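Local coordinates for protein five-membered-cyclitol-phosphate synthase (Streptomyces citricolor, PDB 6K96) that binds nicotinamide-adenine-dinucleotide through a Rossmann-type domain and belongs to the myo-inositol-1-phosphate synthase family, at residues I16-Q21 with F72-L77; F57-L63 with F95-L101. One frame throughout, in Å; residues are numbered along the deposited sequence.

Contact 1 (I16-Q21 with F72-L77); sequences ISALFQ and FKDAVL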
ATOM      1  N   ILE B  16     -12.238   5.878  27.971  1.00 31.44           N
ATOM      2  CA  ILE B  16     -12.389   5.288  29.335  1.00 32.12           C
ATOM      3  C   ILE B  16     -12.743   3.815  29.169  1.00 32.44           C
ATOM      4  O   ILE B  16     -12.375   3.019  30.025  1.00 32.63           O
ATOM      5  CB  ILE B  16     -13.468   5.991  30.170  1.00 32.86           C
ATOM      6  CG1 ILE B  16     -13.287   7.507  30.206  1.00 33.21           C
ATOM      7  CG2 ILE B  16     -13.515   5.387  31.567  1.00 33.43           C
ATOM      8  CD1 ILE B  16     -11.955   7.923  30.751  1.00 33.62           C
ATOM      9  N   SER B  17     -13.420   3.445  28.096  1.00 33.03           N
ATOM     10  CA  SER B  17     -13.607   2.009  27.732  1.00 33.43           C
ATOM     11  C   SER B  17     -12.244   1.371  27.628  1.00 33.00           C
ATOM     12  O   SER B  17     -12.030   0.361  28.282  1.00 33.73           O
ATOM     13  CB  SER B  17     -14.359   1.833  26.458  1.00 33.77           C
ATOM     14  OG  SER B  17     -14.406   0.470  26.109  1.00 34.79           O
ATOM     15  N   ALA B  18     -11.351   2.042  26.903  1.00 32.86           N
ATOM     16  CA  ALA B  18      -9.960   1.630  26.653  1.00 33.26           C
ATOM     17  C   ALA B  18      -9.173   1.597  27.955  1.00 34.06           C
ATOM     18  O   ALA B  18      -8.487   0.602  28.183  1.00 36.90           O
ATOM     19  CB  ALA B  18      -9.337   2.529  25.628  1.00 32.82           C
ATOM     20  N   LEU B  19      -9.295   2.591  28.809  1.00 34.56           N
ATOM     21  CA  LEU B  19      -8.481   2.688  30.043  1.00 35.84           C
ATOM     22  C   LEU B  19      -8.896   1.617  31.055  1.00 37.37           C
ATOM     23  O   LEU B  19      -8.009   1.058  31.737  1.00 37.41           O
ATOM     24  CB  LEU B  19      -8.651   4.077  30.663  1.00 34.89           C
ATOM     25  CG  LEU B  19      -7.703   4.342  31.817  1.00 34.55           C
ATOM     26  CD1 LEU B  19      -6.308   4.591  31.307  1.00 34.13           C
ATOM     27  CD2 LEU B  19      -8.181   5.516  32.627  1.00 35.66           C
ATOM     28  N   PHE B  20     -10.204   1.436  31.206  1.00 39.57           N
ATOM     29  CA  PHE B  20     -10.825   0.539  32.210  1.00 41.50           C
ATOM     30  C   PHE B  20     -10.555  -0.902  31.808  1.00 41.98           C
ATOM     31  O   PHE B  20      -9.954  -1.617  32.600  1.00 45.20           O
ATOM     32  CB  PHE B  20     -12.331   0.748  32.298  1.00 43.24           C
ATOM     33  CG  PHE B  20     -13.001  -0.121  33.322  1.00 46.39           C
ATOM     34  CD1 PHE B  20     -12.546  -0.139  34.638  1.00 48.61           C
ATOM     35  CD2 PHE B  20     -14.074  -0.920  32.968  1.00 48.18           C
ATOM     36  CE1 PHE B  20     -13.181  -0.906  35.602  1.00 49.53           C
ATOM     37  CE2 PHE B  20     -14.722  -1.672  33.935  1.00 49.90           C
ATOM     38  CZ  PHE B  20     -14.282  -1.654  35.249  1.00 50.81           C
ATOM     39  N   GLN B  21     -10.979  -1.311  30.615  1.00 40.75           N
ATOM     40  CA  GLN B  21     -10.681  -2.658  30.076  1.00 40.08           C
ATOM     41  C   GLN B  21      -9.166  -2.848  30.007  1.00 41.44           C
ATOM     42  O   GLN B  21      -8.707  -3.945  30.315  1.00 42.26           O
ATOM     43  CB  GLN B  21     -11.253  -2.834  28.681  1.00 37.95           C
ATOM     44  CG  GLN B  21     -12.756  -2.807  28.669  1.00 37.28           C
ATOM     45  CD  GLN B  21     -13.291  -3.424  27.405  1.00 36.58           C
ATOM     46  OE1 GLN B  21     -13.275  -4.650  27.273  1.00 36.08           O
ATOM     47  NE2 GLN B  21     -13.765  -2.575  26.492  1.00 35.20           N
ATOM     48  N   PHE B  72     -21.169   1.824  36.263  1.00 56.48           N
ATOM     49  CA  PHE B  72     -19.960   2.204  35.492  1.00 55.89           C
ATOM     50  C   PHE B  72     -19.585   1.091  34.525  1.00 56.70           C
ATOM     51  O   PHE B  72     -19.479   1.340  33.324  1.00 57.99           O
ATOM     52  CB  PHE B  72     -18.807   2.470  36.465  1.00 56.55           C
ATOM     53  CG  PHE B  72     -17.560   2.987  35.808  1.00 56.81           C
ATOM     54  CD1 PHE B  72     -17.511   4.275  35.287  1.00 58.49           C
ATOM     55  CD2 PHE B  72     -16.447   2.185  35.680  1.00 56.44           C
ATOM     56  CE1 PHE B  72     -16.355   4.748  34.673  1.00 57.58           C
ATOM     57  CE2 PHE B  72     -15.293   2.658  35.074  1.00 56.41           C
ATOM     58  CZ  PHE B  72     -15.246   3.936  34.573  1.00 56.29           C
ATOM     59  N   LYS B  73     -19.401  -0.109  35.079  1.00 59.25           N
ATOM     60  CA  LYS B  73     -19.090  -1.369  34.363  1.00 59.32           C
ATOM     61  C   LYS B  73     -19.870  -1.450  33.050  1.00 59.27           C
ATOM     62  O   LYS B  73     -19.278  -1.885  32.059  1.00 63.15           O
ATOM     63  CB  LYS B  73     -19.430  -2.571  35.249  1.00 62.43           C
ATOM     64  CG  LYS B  73     -18.570  -3.797  34.969  1.00 63.60           C
ATOM     65  CD  LYS B  73     -19.353  -5.048  34.689  1.00 65.02           C
ATOM     66  CE  LYS B  73     -19.849  -5.173  33.263  1.00 65.28           C
ATOM     67  NZ  LYS B  73     -21.030  -6.071  33.216  1.00 65.69           N
ATOM     68  N   ASP B  74     -21.150  -1.081  33.050  1.00 59.93           N
ATOM     69  CA  ASP B  74     -22.076  -1.265  31.899  1.00 59.57           C
ATOM     70  C   ASP B  74     -22.021  -0.040  30.980  1.00 56.61           C
ATOM     71  O   ASP B  74     -22.008  -0.239  29.739  1.00 55.94           O
ATOM     72  CB  ASP B  74     -23.511  -1.527  32.370  1.00 63.25           C
ATOM     73  CG  ASP B  74     -23.731  -2.888  33.026  1.00 65.67           C
ATOM     74  OD1 ASP B  74     -23.258  -3.927  32.466  1.00 65.81           O
ATOM     75  OD2 ASP B  74     -24.410  -2.910  34.083  1.00 65.67           O
ATOM     76  N   ALA B  75     -21.992   1.149  31.588  1.00 53.50           N
ATOM     77  CA  ALA B  75     -21.878   2.486  30.958  1.00 51.62           C
ATOM     78  C   ALA B  75     -20.682   2.572  29.995  1.00 49.24           C
ATOM     79  O   ALA B  75     -20.861   3.197  28.907  1.00 50.17           O
ATOM     80  CB  ALA B  75     -21.774   3.557  32.035  1.00 51.46           C
ATOM     81  N   VAL B  76     -19.509   2.055  30.389  1.00 47.49           N
ATOM     82  CA  VAL B  76     -18.253   2.146  29.580  1.00 46.96           C
ATOM     83  C   VAL B  76     -18.465   1.371  28.280  1.00 48.64           C
ATOM     84  O   VAL B  76     -17.956   1.827  27.242  1.00 50.48           O
ATOM     85  CB  VAL B  76     -16.983   1.674  30.307  1.00 45.23           C
ATOM     86  CG1 VAL B  76     -16.416   2.716  31.250  1.00 44.67           C
ATOM     87  CG2 VAL B  76     -17.199   0.367  31.032  1.00 46.20           C
ATOM     88  N   LEU B  77     -19.223   0.277  28.309  1.00 49.66           N
ATOM     89  CA  LEU B  77     -19.389  -0.552  27.088  1.00 51.07           C
ATOM     90  C   LEU B  77     -20.598  -0.053  26.312  1.00 50.53           C
ATOM     91  O   LEU B  77     -20.736  -0.451  25.153  1.00 51.63           O
ATOM     92  CB  LEU B  77     -19.529  -2.026  27.460  1.00 52.11           C
ATOM     93  CG  LEU B  77     -18.543  -2.486  28.524  1.00 54.14           C
ATOM     94  CD1 LEU B  77     -18.807  -3.923  28.941  1.00 56.29           C
ATOM     95  CD2 LEU B  77     -17.115  -2.313  28.035  1.00 54.24           C
TER

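Contact 2 (F57-L63 with F95-L101); sequences FVAAFDL and FSVDAGL. With NAD (nicotinamide-adenine-dinucleotide), chain G.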
ATOM      1  N   PHE B  57     -11.746   3.336  39.779  1.00 49.63           N
ATOM      2  CA  PHE B  57     -12.720   4.320  39.287  1.00 48.22           C
ATOM      3  C   PHE B  57     -13.701   4.561  40.429  1.00 50.33           C
ATOM      4  O   PHE B  57     -14.263   3.579  40.932  1.00 51.36           O
ATOM      5  CB  PHE B  57     -13.387   3.773  38.031  1.00 48.63           C
ATOM      6  CG  PHE B  57     -12.452   3.697  36.854  1.00 48.02           C
ATOM      7  CD1 PHE B  57     -11.568   2.636  36.721  1.00 47.23           C
ATOM      8  CD2 PHE B  57     -12.411   4.720  35.915  1.00 47.15           C
ATOM      9  CE1 PHE B  57     -10.664   2.593  35.677  1.00 46.08           C
ATOM     10  CE2 PHE B  57     -11.550   4.642  34.836  1.00 46.86           C
ATOM     11  CZ  PHE B  57     -10.675   3.581  34.725  1.00 46.29           C
ATOM     12  N   VAL B  58     -13.912   5.816  40.834  1.00 50.81           N
ATOM     13  CA  VAL B  58     -14.709   6.128  42.059  1.00 50.27           C
ATOM     14  C   VAL B  58     -15.912   6.988  41.662  1.00 50.71           C
ATOM     15  O   VAL B  58     -16.922   7.045  42.413  1.00 50.85           O
ATOM     16  CB  VAL B  58     -13.821   6.799  43.118  1.00 51.21           C
ATOM     17  CG1 VAL B  58     -12.787   5.802  43.646  1.00 51.55           C
ATOM     18  CG2 VAL B  58     -13.135   8.070  42.601  1.00 51.18           C
ATOM     19  N   ALA B  59     -15.835   7.583  40.474  1.00 49.65           N
ATOM     20  CA  ALA B  59     -16.743   8.672  40.061  1.00 47.97           C
ATOM     21  C   ALA B  59     -16.751   8.778  38.542  1.00 44.42           C
ATOM     22  O   ALA B  59     -15.684   8.649  37.922  1.00 42.37           O
ATOM     23  CB  ALA B  59     -16.302   9.952  40.742  1.00 47.76           C
ATOM     24  N   ALA B  60     -17.918   9.073  38.002  1.00 43.93           N
ATOM     25  CA  ALA B  60     -18.146   9.173  36.554  1.00 44.31           C
ATOM     26  C   ALA B  60     -19.310  10.126  36.304  1.00 45.39           C
ATOM     27  O   ALA B  60     -20.348  10.008  37.005  1.00 46.60           O
ATOM     28  CB  ALA B  60     -18.417   7.804  35.976  1.00 44.18           C
ATOM     29  N   PHE B  61     -19.122  10.998  35.307  1.00 45.08           N
ATOM     30  CA  PHE B  61     -20.054  12.075  34.911  1.00 44.03           C
ATOM     31  C   PHE B  61     -20.251  12.050  33.388  1.00 44.77           C
ATOM     32  O   PHE B  61     -19.252  12.122  32.637  1.00 44.29           O
ATOM     33  CB  PHE B  61     -19.470  13.389  35.419  1.00 43.23           C
ATOM     34  CG  PHE B  61     -19.194  13.404  36.902  1.00 42.29           C
ATOM     35  CD1 PHE B  61     -20.228  13.450  37.822  1.00 42.63           C
ATOM     36  CD2 PHE B  61     -17.901  13.412  37.379  1.00 41.47           C
ATOM     37  CE1 PHE B  61     -19.965  13.460  39.183  1.00 42.82           C
ATOM     38  CE2 PHE B  61     -17.644  13.421  38.739  1.00 41.69           C
ATOM     39  CZ  PHE B  61     -18.670  13.440  39.641  1.00 41.98           C
ATOM     40  N   ASP B  62     -21.508  11.972  32.940  1.00 45.40           N
ATOM     41  CA  ASP B  62     -21.921  11.952  31.506  1.00 44.61           C
ATOM     42  C   ASP B  62     -23.285  12.643  31.368  1.00 45.84           C
ATOM     43  O   ASP B  62     -23.866  13.025  32.430  1.00 46.14           O
ATOM     44  CB  ASP B  62     -22.008  10.516  30.977  1.00 43.67           C
ATOM     45  CG  ASP B  62     -21.432  10.346  29.581  1.00 43.57           C
ATOM     46  OD1 ASP B  62     -22.135  10.696  28.604  1.00 42.17           O
ATOM     47  OD2 ASP B  62     -20.264   9.871  29.476  1.00 43.60           O
ATOM     48  N   LEU B  63     -23.776  12.786  30.126  1.00 46.40           N
ATOM     49  CA  LEU B  63     -25.107  13.387  29.786  1.00 47.51           C
ATOM     50  C   LEU B  63     -25.920  12.417  28.938  1.00 48.29           C
ATOM     51  O   LEU B  63     -27.133  12.645  28.843  1.00 49.99           O
ATOM     52  CB  LEU B  63     -25.006  14.713  29.002  1.00 46.79           C
ATOM     53  CG  LEU B  63     -24.374  15.938  29.678  1.00 46.24           C
ATOM     54  CD1 LEU B  63     -24.490  17.149  28.777  1.00 46.14           C
ATOM     55  CD2 LEU B  63     -24.953  16.244  31.042  1.00 45.87           C
ATOM     56  N   PHE B  95     -20.273   1.611  41.880  1.00 65.78           N
ATOM     57  CA  PHE B  95     -20.929   2.942  41.755  1.00 65.31           C
ATOM     58  C   PHE B  95     -21.619   3.070  40.392  1.00 63.77           C
ATOM     59  O   PHE B  95     -21.611   2.115  39.556  1.00 64.81           O
ATOM     60  CB  PHE B  95     -19.933   4.080  42.002  1.00 66.33           C
ATOM     61  CG  PHE B  95     -18.997   4.385  40.855  1.00 65.91           C
ATOM     62  CD1 PHE B  95     -17.810   3.684  40.685  1.00 67.15           C
ATOM     63  CD2 PHE B  95     -19.290   5.400  39.958  1.00 65.11           C
ATOM     64  CE1 PHE B  95     -16.960   3.969  39.624  1.00 67.19           C
ATOM     65  CE2 PHE B  95     -18.439   5.688  38.902  1.00 64.08           C
ATOM     66  CZ  PHE B  95     -17.275   4.979  38.739  1.00 66.07           C
ATOM     67  N   SER B  96     -22.249   4.220  40.182  1.00 62.47           N
ATOM     68  CA  SER B  96     -23.085   4.503  38.992  1.00 62.75           C
ATOM     69  C   SER B  96     -22.711   5.874  38.444  1.00 64.56           C
ATOM     70  O   SER B  96     -22.316   6.753  39.261  1.00 63.84           O
ATOM     71  CB  SER B  96     -24.548   4.411  39.329  1.00 62.56           C
ATOM     72  OG  SER B  96     -25.151   3.369  38.597  1.00 60.39           O
ATOM     73  N   VAL B  97     -22.871   6.054  37.130  1.00 66.20           N
ATOM     74  CA  VAL B  97     -22.548   7.332  36.435  1.00 68.67           C
ATOM     75  C   VAL B  97     -23.551   8.394  36.906  1.00 73.33           C
ATOM     76  O   VAL B  97     -24.757   8.223  36.626  1.00 78.69           O
ATOM     77  CB  VAL B  97     -22.550   7.188  34.902  1.00 65.15           C
ATOM     78  CG1 VAL B  97     -22.195   8.496  34.195  1.00 64.80           C
ATOM     79  CG2 VAL B  97     -21.629   6.066  34.439  1.00 65.12           C
ATOM     80  N   ASP B  98     -23.081   9.428  37.611  1.00 74.38           N
ATOM     81  CA  ASP B  98     -23.922  10.602  37.970  1.00 77.58           C
ATOM     82  C   ASP B  98     -24.080  11.493  36.734  1.00 74.23           C
ATOM     83  O   ASP B  98     -23.329  11.310  35.774  1.00 76.58           O
ATOM     84  CB  ASP B  98     -23.351  11.359  39.173  1.00 80.79           C
ATOM     85  CG  ASP B  98     -23.895  10.870  40.505  1.00 83.65           C
ATOM     86  OD1 ASP B  98     -24.441   9.738  40.537  1.00 82.75           O
ATOM     87  OD2 ASP B  98     -23.764  11.619  41.504  1.00 88.41           O
ATOM     88  N   ALA B  99     -25.021  12.435  36.784  1.00 68.78           N
ATOM     89  CA  ALA B  99     -25.277  13.464  35.753  1.00 64.29           C
ATOM     90  C   ALA B  99     -24.134  14.483  35.725  1.00 61.56           C
ATOM     91  O   ALA B  99     -23.686  14.903  36.788  1.00 62.62           O
ATOM     92  CB  ALA B  99     -26.581  14.142  36.075  1.00 64.06           C
ATOM     93  N   GLY B 100     -23.694  14.888  34.542  1.00 59.80           N
ATOM     94  CA  GLY B 100     -22.653  15.923  34.405  1.00 57.53           C
ATOM     95  C   GLY B 100     -23.238  17.323  34.480  1.00 55.20           C
ATOM     96  O   GLY B 100     -24.435  17.435  34.730  1.00 52.96           O
ATOM     97  N   LEU B 101     -22.391  18.329  34.250  1.00 54.62           N
ATOM     98  CA  LEU B 101     -22.746  19.758  34.050  1.00 55.59           C
ATOM     99  C   LEU B 101     -23.201  19.950  32.611  1.00 55.27           C
ATOM    100  O   LEU B 101     -22.394  19.683  31.715  1.00 54.38           O
ATOM    101  CB  LEU B 101     -21.532  20.669  34.247  1.00 56.57           C
ATOM    102  CG  LEU B 101     -20.818  20.608  35.593  1.00 57.69           C
ATOM    103  CD1 LEU B 101     -19.470  21.316  35.525  1.00 57.90           C
ATOM    104  CD2 LEU B 101     -21.667  21.204  36.687  1.00 58.56           C
TER
HETATM  105  PA  NAD G 400     -16.054  10.026  23.185  1.00 29.78           P
HETATM  106  O1A NAD G 400     -16.896  10.769  22.221  1.00 29.76           O
HETATM  107  O2A NAD G 400     -16.015   8.534  22.997  1.00 30.34           O
HETATM  108  O5B NAD G 400     -16.312  10.380  24.700  1.00 30.93           O
HETATM  109  C5B NAD G 400     -17.066  11.595  24.918  1.00 33.59           C
HETATM  110  C4B NAD G 400     -17.973  11.403  26.104  1.00 35.21           C
HETATM  111  O4B NAD G 400     -18.348  12.670  26.740  1.00 36.59           O
HETATM  112  C3B NAD G 400     -19.297  10.724  25.740  1.00 36.05           C
HETATM  113  O3B NAD G 400     -19.586   9.744  26.729  1.00 36.05           O
HETATM  114  C2B NAD G 400     -20.287  11.882  25.841  1.00 37.11           C
HETATM  115  O2B NAD G 400     -21.540  11.268  25.928  1.00 37.92           O
HETATM  116  C1B NAD G 400     -19.720  12.560  27.092  1.00 37.63           C
HETATM  117  N9A NAD G 400     -20.198  13.890  27.417  1.00 39.08           N
HETATM  118  C8A NAD G 400     -20.636  14.802  26.488  1.00 40.23           C
HETATM  119  N7A NAD G 400     -20.926  15.971  27.012  1.00 41.35           N
HETATM  120  C5A NAD G 400     -20.632  15.839  28.365  1.00 40.54           C
HETATM  121  C6A NAD G 400     -20.730  16.749  29.437  1.00 41.38           C
HETATM  122  N6A NAD G 400     -21.133  18.005  29.279  1.00 40.98           N
HETATM  123  N1A NAD G 400     -20.321  16.328  30.665  1.00 42.21           N
HETATM  124  C2A NAD G 400     -19.914  15.050  30.783  1.00 41.28           C
HETATM  125  N3A NAD G 400     -19.802  14.110  29.847  1.00 40.11           N
HETATM  126  C4A NAD G 400     -20.170  14.563  28.633  1.00 40.05           C
HETATM  127  O3  NAD G 400     -14.575  10.580  23.037  1.00 28.66           O
HETATM  128  PN  NAD G 400     -13.172   9.817  23.223  1.00 27.10           P
HETATM  129  O1N NAD G 400     -13.185   9.174  24.556  1.00 27.10           O
HETATM  130  O2N NAD G 400     -13.003   9.073  21.934  1.00 27.21           O
HETATM  131  O5D NAD G 400     -12.164  11.075  23.273  1.00 27.40           O
HETATM  132  C5D NAD G 400     -12.353  12.061  24.369  1.00 27.59           C
HETATM  133  C4D NAD G 400     -11.583  13.309  24.055  1.00 27.48           C
HETATM  134  O4D NAD G 400     -10.159  13.060  24.007  1.00 26.98           O
HETATM  135  C3D NAD G 400     -11.964  13.922  22.699  1.00 27.60           C
HETATM  136  O3D NAD G 400     -11.939  15.325  22.849  1.00 28.24           O
HETATM  137  C2D NAD G 400     -10.771  13.563  21.819  1.00 27.35           C
HETATM  138  O2D NAD G 400     -10.468  14.458  20.765  1.00 27.16           O
HETATM  139  C1D NAD G 400      -9.624  13.668  22.823  1.00 27.20           C
HETATM  140  N1N NAD G 400      -8.414  12.981  22.279  1.00 26.92           N
HETATM  141  C2N NAD G 400      -8.538  11.643  21.773  1.00 26.96           C
HETATM  142  C3N NAD G 400      -7.503  11.029  21.088  1.00 26.33           C
HETATM  143  C7N NAD G 400      -7.700   9.598  20.622  1.00 26.37           C
HETATM  144  O7N NAD G 400      -8.700   8.980  20.961  1.00 26.14           O
HETATM  145  N7N NAD G 400      -6.769   9.061  19.837  1.00 26.09           N
HETATM  146  C4N NAD G 400      -6.345  11.776  20.874  1.00 26.22           C
HETATM  147  C5N NAD G 400      -6.171  12.995  21.517  1.00 26.46           C
HETATM  148  C6N NAD G 400      -7.239  13.617  22.138  1.00 26.73           C

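Contact 1 (I16-Q21 with F72-L77)
F20 and F72 meet as a T-shaped (edge-to-face) pair where helix 14-31 packs against the short helix 72-75. The edge of F72 is turned to one face of F20, F72 CE2 3.9 Å from F20 CD1. The ring centroids are 5.2 Å apart, the planes at 76°. CG of F20 lies opposite the backbone N (chi1 -179°), which carries the ring off the helix toward 72-77. V76 completes the tight part: CG2 touches F20 CD2 at 3.9 Å, while CG1 lies over a face of F72 and reaches I16 CG2 at 4.0 Å. I16 CG2 also meets F72 CZ at 3.8 Å. F57 of strand 55-62 stacks on F72 and closes this buried cluster from the sheet side.

The Q21 end is looser. L77, partly exposed, lays CD2 beside the Q21 amide, 3.7 Å from NE2. That amide gives an in-plane hydrogen bond to S17 OG (3.1 Å); NE2 also bonds to P84 O, its strongest partner, and OE1 takes L86 N. K73 runs outward to a salt bridge with D74. Across the segments cohesion is therefore apolar and aromatic; the polar ends of S17, Q21, K73 and D74 pair within their segment or, for Q21, beyond.

Contact 2 (F57-L63 with F95-L101)
F95, A60 and F61 bury the most surface where strand 55-62 pairs in parallel with 98-99, the two strands of a beta-alpha-beta unit in the Rossmann-type sheet; F95 sits in the loop before 98-99. F95 packs its ring against the backbone of strand 55-62: one face is covered by the V58-A59 peptide, V58 C over the centre and A59 N 3.4 Å from F95 CZ, while F57 CB and A60 CB sit at the ring edge. Its CG stands between the backbone N and carbonyl carbon (chi1 77°), which turns the ring onto this strand. A60 CB touches both F95 CE2 (3.6 Å) and V97 CG2 (4.0 Å), and A60 O accepts D98 N at 2.9 Å. F61 bridges D98, their side chains pointing the same way on one face of the sheet; the D98 carboxylate goes on to a salt bridge with R119.

Beyond this bridge the strand ends at NAD. D62 takes both adenosine ribose hydroxyls, O2B on OD1 and O3B on OD2, as in many NAD-binding Rossmann folds; V12 N also binds OD2. The D62 carbonyl oxygen receives G100 N at 2.8 Å, and L101 O accepts NAD N6A at 3.2 Å.

Overall arrangement
From the N terminus the chain runs through strand 5-10 into helix 14-31, then strand 55-62, the short helix 72-75 and strand 98-99. Contact 1 closes a loop of 50 residues between 16-21 and 72-77; contact 2 closes one of 31 between 57-63 and 95-101. Neither loop nests in the other: the four segments alternate, so the contacts cross. Contact 2 joins the edge of the parallel sheet to its neighbour, and contact 1 sets two successive helices together over it. F95 of contact 2 reaches F72 of contact 1, while A75 meets V97. Contact 2 borders the adenosine end of NAD; contact 1 lies deeper, its I16 side chain about 6 Å from the dinucleotide.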